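Fiber protein (Human adenovirus 21, PDB 3L88) forms the trimeric knob at the tip of the adenovirus fiber, the part that attaches the virion to host cells through the receptor CD46. Local coordinates at residues L39-G44 with K109-S114; L148-M153 with S189-S194; M153-T158 with A164-F169. One frame throughout, in Å; residues are numbered along the deposited sequence.

Contact 1 (L39-G44 with K109-S114)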
# COMPACT_ATOMS: atom_id res chain seq x y z
N LEU C 39 -3.04 12.74 -6.50
CA LEU C 39 -1.64 12.49 -6.84
C LEU C 39 -0.74 13.47 -6.10
O LEU C 39 -0.92 14.68 -6.19
CB LEU C 39 -1.42 12.62 -8.34
CG LEU C 39 -2.26 11.74 -9.27
CD1 LEU C 39 -1.96 12.11 -10.71
CD2 LEU C 39 -2.00 10.26 -9.02
N VAL C 40 0.22 12.93 -5.36
CA VAL C 40 1.09 13.76 -4.52
C VAL C 40 2.56 13.54 -4.86
O VAL C 40 3.04 12.41 -4.86
CB VAL C 40 0.85 13.49 -3.02
CG1 VAL C 40 1.86 14.25 -2.19
CG2 VAL C 40 -0.56 13.90 -2.63
N LYS C 41 3.25 14.63 -5.17
CA LYS C 41 4.69 14.60 -5.39
C LYS C 41 5.42 14.24 -4.10
O LYS C 41 5.32 14.95 -3.10
CB LYS C 41 5.20 15.95 -5.89
CG LYS C 41 4.88 16.22 -7.34
CD LYS C 41 5.77 17.31 -7.90
CE LYS C 41 5.49 18.65 -7.25
NZ LYS C 41 5.99 19.78 -8.08
N ASN C 42 6.17 13.14 -4.13
CA ASN C 42 6.92 12.70 -2.97
C ASN C 42 8.33 12.27 -3.36
O ASN C 42 8.57 11.10 -3.69
CB ASN C 42 6.19 11.55 -2.28
CG ASN C 42 6.72 11.27 -0.89
OD1 ASN C 42 7.32 12.14 -0.26
ND2 ASN C 42 6.50 10.05 -0.41
N GLY C 43 9.27 13.21 -3.32
CA GLY C 43 10.59 12.98 -3.89
C GLY C 43 10.49 12.47 -5.32
O GLY C 43 9.82 13.07 -6.15
N GLY C 44 11.09 11.31 -5.57
CA GLY C 44 11.13 10.74 -6.91
C GLY C 44 9.90 9.97 -7.34
O GLY C 44 9.83 9.52 -8.45
N LYS C 109 3.22 18.52 -15.44
CA LYS C 109 4.14 17.55 -16.01
C LYS C 109 4.84 16.72 -14.94
O LYS C 109 5.09 15.53 -15.12
CB LYS C 109 5.18 18.25 -16.89
CG LYS C 109 6.10 17.31 -17.66
CD LYS C 109 7.19 18.07 -18.39
CE LYS C 109 8.22 17.13 -19.00
NZ LYS C 109 9.45 17.85 -19.43
N ALA C 110 5.15 17.36 -13.82
CA ALA C 110 5.93 16.73 -12.76
C ALA C 110 5.16 15.66 -11.99
O ALA C 110 5.73 14.93 -11.19
CB ALA C 110 6.49 17.78 -11.82
N PHE C 111 3.86 15.56 -12.26
CA PHE C 111 3.00 14.57 -11.62
C PHE C 111 2.85 13.31 -12.47
O PHE C 111 2.31 12.30 -12.01
CB PHE C 111 1.61 15.16 -11.35
CG PHE C 111 1.59 16.19 -10.26
CD1 PHE C 111 1.73 17.54 -10.56
CD2 PHE C 111 1.41 15.82 -8.93
CE1 PHE C 111 1.71 18.49 -9.56
CE2 PHE C 111 1.39 16.77 -7.93
CZ PHE C 111 1.53 18.11 -8.24
N MET C 112 3.31 13.38 -13.72
CA MET C 112 3.07 12.32 -14.69
C MET C 112 3.98 11.11 -14.49
O MET C 112 5.10 11.23 -14.01
CB MET C 112 3.25 12.87 -16.11
CG MET C 112 2.32 14.01 -16.45
SD MET C 112 0.63 13.46 -16.73
CE MET C 112 -0.14 13.88 -15.17
N PRO C 113 3.51 9.92 -14.90
CA PRO C 113 4.34 8.72 -14.87
C PRO C 113 5.51 8.84 -15.84
O PRO C 113 5.32 9.18 -17.00
CB PRO C 113 3.39 7.61 -15.32
CG PRO C 113 2.31 8.32 -16.07
CD PRO C 113 2.16 9.66 -15.44
N SER C 114 6.72 8.56 -15.35
CA SER C 114 7.93 8.71 -16.15
C SER C 114 7.90 7.89 -17.43
O SER C 114 7.62 6.70 -17.41
CB SER C 114 9.17 8.35 -15.32
OG SER C 114 10.29 8.13 -16.16
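Where strand 33-42 of the knob's beta-sandwich runs out, the short 3-10 turn 109-111 of a long loop docks against it, and Phe111 meets Lys41 and Leu39 of the strand. The 109-111 turn is closed by the backbone bond from Met112 N to Lys109 O, 3.1 Å. Phe111 touches with one flank of its ring, CD2, CE2 and CZ. Its CG stands anti to its own carbonyl carbon (chi1 -71°), a torsion that brings the ring up to the strand.

The aliphatic part of Lys41 crosses the ring at about a right angle. Lys41 CG lies over one face, toward the rim, 3.9 Å from the centroid of the Phe111 ring and 25° off the normal, a CH-pi contact; its closest ring atom is Phe111 CE2, with Lys41 CG at 3.6 Å. One carbon further out, Lys41 CD rests on the methyl of Ala110, 4.0 Å from Ala110 CB. Leu39 comes in by its backbone: Leu39 O approaches Phe111 CE2 obliquely at 3.6 Å, while Leu39 CB packs more loosely on Phe111 CD2 at 4.3 Å.

Arg197 draws the C-terminal tail into the same corner, its side chain bonding to Gly43 O and Ala110 O, and Tyr195 OH bonds to Phe111 O. Between the two segments themselves the join is made of carbon surfaces, without a direct hydrogen bond. A lysine used this way lends its methylenes to the aromatic ring, while polar ties at this corner come from Tyr195 at the end of strand 191-196 and from Arg197 just beyond it.

Contact 2 (L148-M153 with S189-S194)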
# COMPACT_ATOMS: atom_id res chain seq x y z
N LEU C 148 -11.90 -6.89 -5.35
CA LEU C 148 -11.82 -6.41 -6.72
C LEU C 148 -10.36 -6.30 -7.15
O LEU C 148 -9.58 -5.57 -6.54
CB LEU C 148 -12.48 -5.03 -6.84
CG LEU C 148 -13.96 -4.94 -6.49
CD1 LEU C 148 -14.38 -3.48 -6.46
CD2 LEU C 148 -14.78 -5.73 -7.50
N ASN C 149 -10.00 -7.03 -8.20
CA ASN C 149 -8.68 -6.89 -8.79
C ASN C 149 -8.54 -5.52 -9.43
O ASN C 149 -9.34 -5.16 -10.30
CB ASN C 149 -8.44 -7.99 -9.82
CG ASN C 149 -8.69 -9.38 -9.25
OD1 ASN C 149 -8.05 -9.79 -8.28
ND2 ASN C 149 -9.65 -10.10 -9.83
N ILE C 150 -7.57 -4.75 -8.97
CA ILE C 150 -7.29 -3.45 -9.57
C ILE C 150 -5.93 -3.47 -10.24
O ILE C 150 -4.94 -3.92 -9.65
CB ILE C 150 -7.32 -2.32 -8.52
CG1 ILE C 150 -6.72 -1.03 -9.09
CG2 ILE C 150 -6.55 -2.73 -7.27
CD1 ILE C 150 -7.71 -0.13 -9.77
N SER C 151 -5.88 -3.01 -11.48
CA SER C 151 -4.62 -2.86 -12.18
C SER C 151 -4.50 -1.48 -12.80
O SER C 151 -5.45 -0.95 -13.38
CB SER C 151 -4.45 -3.95 -13.25
OG SER C 151 -5.26 -3.68 -14.37
N ILE C 152 -3.34 -0.87 -12.63
CA ILE C 152 -3.05 0.43 -13.20
C ILE C 152 -1.98 0.30 -14.27
O ILE C 152 -0.87 -0.15 -14.00
CB ILE C 152 -2.56 1.39 -12.11
CG1 ILE C 152 -3.61 1.52 -11.01
CG2 ILE C 152 -2.20 2.74 -12.71
CD1 ILE C 152 -3.21 2.43 -9.86
N MET C 153 -2.32 0.66 -15.51
CA MET C 153 -1.33 0.67 -16.58
C MET C 153 -0.81 2.08 -16.82
O MET C 153 -1.58 3.01 -17.04
CB MET C 153 -1.92 0.10 -17.88
CG MET C 153 -0.86 -0.38 -18.86
SD MET C 153 -1.39 -0.34 -20.58
CE MET C 153 -2.95 -1.22 -20.49
N SER C 189 -13.34 0.64 -2.50
CA SER C 189 -12.52 1.13 -1.40
C SER C 189 -11.18 1.67 -1.92
O SER C 189 -10.65 1.19 -2.91
CB SER C 189 -12.30 0.05 -0.34
OG SER C 189 -11.49 -1.00 -0.84
N PRO C 190 -10.65 2.71 -1.25
CA PRO C 190 -9.49 3.40 -1.77
C PRO C 190 -8.33 2.44 -2.04
O PRO C 190 -8.09 1.53 -1.26
CB PRO C 190 -9.13 4.37 -0.63
CG PRO C 190 -10.41 4.59 0.09
CD PRO C 190 -11.13 3.28 0.02
N PHE C 191 -7.66 2.64 -3.17
CA PHE C 191 -6.45 1.88 -3.47
C PHE C 191 -5.25 2.81 -3.46
O PHE C 191 -5.31 3.92 -3.97
CB PHE C 191 -6.58 1.18 -4.82
CG PHE C 191 -5.38 0.38 -5.21
CD1 PHE C 191 -4.99 -0.72 -4.45
CD2 PHE C 191 -4.65 0.70 -6.34
CE1 PHE C 191 -3.88 -1.48 -4.81
CE2 PHE C 191 -3.55 -0.05 -6.71
CZ PHE C 191 -3.16 -1.14 -5.94
N PHE C 192 -4.16 2.36 -2.83
CA PHE C 192 -2.96 3.17 -2.70
C PHE C 192 -1.85 2.66 -3.61
O PHE C 192 -1.63 1.46 -3.74
CB PHE C 192 -2.46 3.17 -1.25
CG PHE C 192 -3.56 3.23 -0.23
CD1 PHE C 192 -3.72 2.22 0.70
CD2 PHE C 192 -4.44 4.31 -0.20
CE1 PHE C 192 -4.73 2.27 1.64
CE2 PHE C 192 -5.46 4.36 0.74
CZ PHE C 192 -5.60 3.34 1.67
N PHE C 193 -1.14 3.59 -4.25
CA PHE C 193 -0.09 3.22 -5.18
C PHE C 193 0.98 4.30 -5.30
O PHE C 193 0.76 5.45 -4.93
CB PHE C 193 -0.69 2.92 -6.56
CG PHE C 193 -1.41 4.08 -7.17
CD1 PHE C 193 -2.74 4.33 -6.84
CD2 PHE C 193 -0.77 4.93 -8.06
CE1 PHE C 193 -3.40 5.41 -7.38
CE2 PHE C 193 -1.43 6.00 -8.60
CZ PHE C 193 -2.75 6.25 -8.27
N SER C 194 2.14 3.89 -5.78
CA SER C 194 3.21 4.82 -6.11
C SER C 194 3.70 4.50 -7.51
O SER C 194 3.53 3.38 -7.99
CB SER C 194 4.37 4.70 -5.12
OG SER C 194 3.99 5.11 -3.82
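Ile152 and Ile150 reach from strand 145-154 across the interior of the beta-sandwich to Phe193 and Phe191 of strand 191-196. Followed outward from CB, Ile152 first branches: CG2 turns to its own sheet, 4.0 Å from Ile167 CG2, while CG1 lies anti to the carbonyl carbon (chi1 -59°). From CG1 the chain runs on fully extended, and this carries CD1 across the gap. There Ile152 CD1 sits over one face of the Phe193 ring, 3.6 Å from its centroid, and the same methyl meets the edge of the other ring, 4.0 Å from Phe191 CE2.

Ile150 uses a branch instead of a tip. Its CG2 methyl stands almost exactly over the centre of the Phe191 ring, 3.7 Å from the centroid and 6° off the normal, while CG1 also touches that ring, 3.9 Å from Phe191 CD2.

The axes of the short segments 148-153 and 191-194 approach to 9.7 Å and make an angle of 28°, roughly parallel, each in a different sheet. Trp171 packs on Ile150 and Phe169 on Ile152, both from strand 165-174, Val50 of strand 45-54 adjoins both phenylalanines, and Phe192 of the second subunit packs on Phe193.

Contact 3 (M153-T158 with A164-F169)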
# COMPACT_ATOMS: atom_id res chain seq x y z
N MET C 153 -2.32 0.66 -15.51
CA MET C 153 -1.33 0.67 -16.58
C MET C 153 -0.81 2.08 -16.82
O MET C 153 -1.58 3.01 -17.04
CB MET C 153 -1.92 0.10 -17.88
CG MET C 153 -0.86 -0.38 -18.86
SD MET C 153 -1.39 -0.34 -20.58
CE MET C 153 -2.95 -1.22 -20.49
N LEU C 154 0.51 2.23 -16.77
CA LEU C 154 1.13 3.53 -16.99
C LEU C 154 1.67 3.67 -18.41
O LEU C 154 2.42 2.81 -18.89
CB LEU C 154 2.24 3.77 -15.96
CG LEU C 154 1.80 3.78 -14.49
CD1 LEU C 154 3.02 3.87 -13.59
CD2 LEU C 154 0.83 4.92 -14.22
N ASN C 155 1.28 4.75 -19.07
CA ASN C 155 1.71 5.02 -20.43
C ASN C 155 1.45 3.84 -21.35
O ASN C 155 0.30 3.46 -21.58
CB ASN C 155 3.19 5.42 -20.45
CG ASN C 155 3.45 6.71 -19.69
OD1 ASN C 155 2.59 7.60 -19.64
ND2 ASN C 155 4.63 6.83 -19.10
N SER C 156 2.51 3.26 -21.90
CA SER C 156 2.40 2.06 -22.72
C SER C 156 1.65 2.26 -24.04
O SER C 156 2.10 1.79 -25.09
CB SER C 156 1.76 0.92 -21.93
OG SER C 156 1.49 -0.18 -22.78
N ARG C 157 0.52 2.95 -23.99
CA ARG C 157 -0.36 3.06 -25.15
C ARG C 157 -0.62 4.53 -25.50
O ARG C 157 -0.85 5.35 -24.62
CB ARG C 157 -1.70 2.37 -24.86
CG ARG C 157 -2.57 2.14 -26.08
CD ARG C 157 -2.03 1.00 -26.93
NE ARG C 157 -1.88 -0.24 -26.16
CZ ARG C 157 -0.71 -0.74 -25.77
NH1 ARG C 157 0.42 -0.11 -26.07
NH2 ARG C 157 -0.67 -1.87 -25.08
N THR C 158 -0.59 4.84 -26.79
CA THR C 158 -1.13 6.11 -27.27
C THR C 158 -2.32 5.90 -28.20
O THR C 158 -2.54 4.80 -28.72
CB THR C 158 -0.07 6.97 -27.98
OG1 THR C 158 -0.63 8.25 -28.30
CG2 THR C 158 0.41 6.30 -29.26
N ALA C 164 0.98 12.45 -24.51
CA ALA C 164 2.35 12.36 -24.03
C ALA C 164 2.45 11.39 -22.85
O ALA C 164 3.46 10.69 -22.70
CB ALA C 164 2.86 13.74 -23.65
N TYR C 165 1.41 11.34 -22.02
CA TYR C 165 1.37 10.42 -20.89
C TYR C 165 -0.01 9.78 -20.78
O TYR C 165 -0.98 10.28 -21.33
CB TYR C 165 1.69 11.15 -19.58
CG TYR C 165 2.91 12.04 -19.67
CD1 TYR C 165 4.18 11.55 -19.39
CD2 TYR C 165 2.79 13.39 -20.01
CE1 TYR C 165 5.30 12.36 -19.47
CE2 TYR C 165 3.90 14.21 -20.09
CZ TYR C 165 5.15 13.69 -19.82
OH TYR C 165 6.25 14.50 -19.89
N ALA C 166 -0.08 8.66 -20.06
CA ALA C 166 -1.35 7.97 -19.87
C ALA C 166 -1.40 7.20 -18.56
O ALA C 166 -0.41 6.60 -18.14
CB ALA C 166 -1.63 7.03 -21.04
N ILE C 167 -2.57 7.23 -17.91
CA ILE C 167 -2.84 6.39 -16.75
C ILE C 167 -4.17 5.67 -16.94
O ILE C 167 -5.21 6.29 -17.17
CB ILE C 167 -2.90 7.23 -15.45
CG1 ILE C 167 -1.67 8.14 -15.34
CG2 ILE C 167 -3.04 6.33 -14.24
CD1 ILE C 167 -1.59 8.94 -14.07
N GLN C 168 -4.14 4.35 -16.84
CA GLN C 168 -5.35 3.55 -17.00
C GLN C 168 -5.67 2.74 -15.74
O GLN C 168 -4.86 1.95 -15.28
CB GLN C 168 -5.22 2.62 -18.20
CG GLN C 168 -6.44 1.73 -18.42
CD GLN C 168 -6.21 0.70 -19.50
OE1 GLN C 168 -5.88 -0.46 -19.20
NE2 GLN C 168 -6.36 1.10 -20.75
N PHE C 169 -6.87 2.96 -15.20
CA PHE C 169 -7.38 2.18 -14.07
C PHE C 169 -8.38 1.13 -14.54
O PHE C 169 -9.28 1.42 -15.33
CB PHE C 169 -8.06 3.09 -13.06
CG PHE C 169 -7.19 4.20 -12.54
CD1 PHE C 169 -6.31 3.97 -11.50
CD2 PHE C 169 -7.27 5.47 -13.08
CE1 PHE C 169 -5.51 4.99 -11.02
CE2 PHE C 169 -6.48 6.49 -12.61
CZ PHE C 169 -5.60 6.26 -11.57
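Asn155 carries the antiparallel pairing of Met153-Leu154 with strand 165-174 one step beyond the strand end by using its side chain in place of its backbone carbonyl. Its backbone has left beta geometry, with phi at +53°, yet its N still donates to Ala166 O at 2.7 Å, the donor tilted from the carbonyl plane. The return bond goes to the side-chain amide: Ala166 N donates to Asn155 OD1 at 2.9 Å, in the plane of that carbonyl. Placing CG anti to the carbonyl carbon (chi1 -63°) brings OD1 alongside the facing strand, where it also lies 3.3 Å from Tyr165 CA. The other end of the amide is held too, because ND2 donates to Tyr118 O and to Pro113 O; with both ends bonded, the group's rotation is fixed.

Further back the pairing is regular. Met153 and Gln168 form a hydrogen-bonded pair, with Met153 N to Gln168 O and Gln168 N to Met153 O both at 2.9 Å. Their side chains lie side by side on one face of the sheet, and Met153 CE comes to 3.3 Å from Gln168 OE1. On the opposite face the non-hydrogen-bonded pair Leu154 and Ile167 run alongside each other, Leu154 CD2 4.1 Å from Ile167 CG2. Past the strand end, Ala166 CB packs against the turning chain, 4.0 Å from Arg157 O.

This is the loop end of the hairpin of strands 145-154 and 165-174. Strand 67-76 pairs along the other edge of 165-174, where Ala164 and Tyr165 both face Phe76 in a classic beta bulge, and Tyr195 of strand 191-196 covers Leu154 and Ile167 from the opposing sheet.

Contact 2 is the deepest of the three, a wholly apolar interlock between the two sheets. Contact 3 is also largely buried, but it lies within one sheet and relies on hydrogen bonds, with Arg157 exposed at its loop end. Contact 1 is only partly buried and fastens a loop to the end of a strand by carbon packing. Contacts 2 and 3 both use strand 145-154, whose Met153 ends one segment and begins the other but touches only in contact 3, and Ile152 CD1 lies 3.6 Å from Phe169 CE1. Contact 1 reaches contact 2 through Leu39 and Phe193, and contact 3 where the chain at Pro113 meets Asn155 and Tyr165. Other subunits touch the segments of contacts 1 and 2, but not those of contact 3.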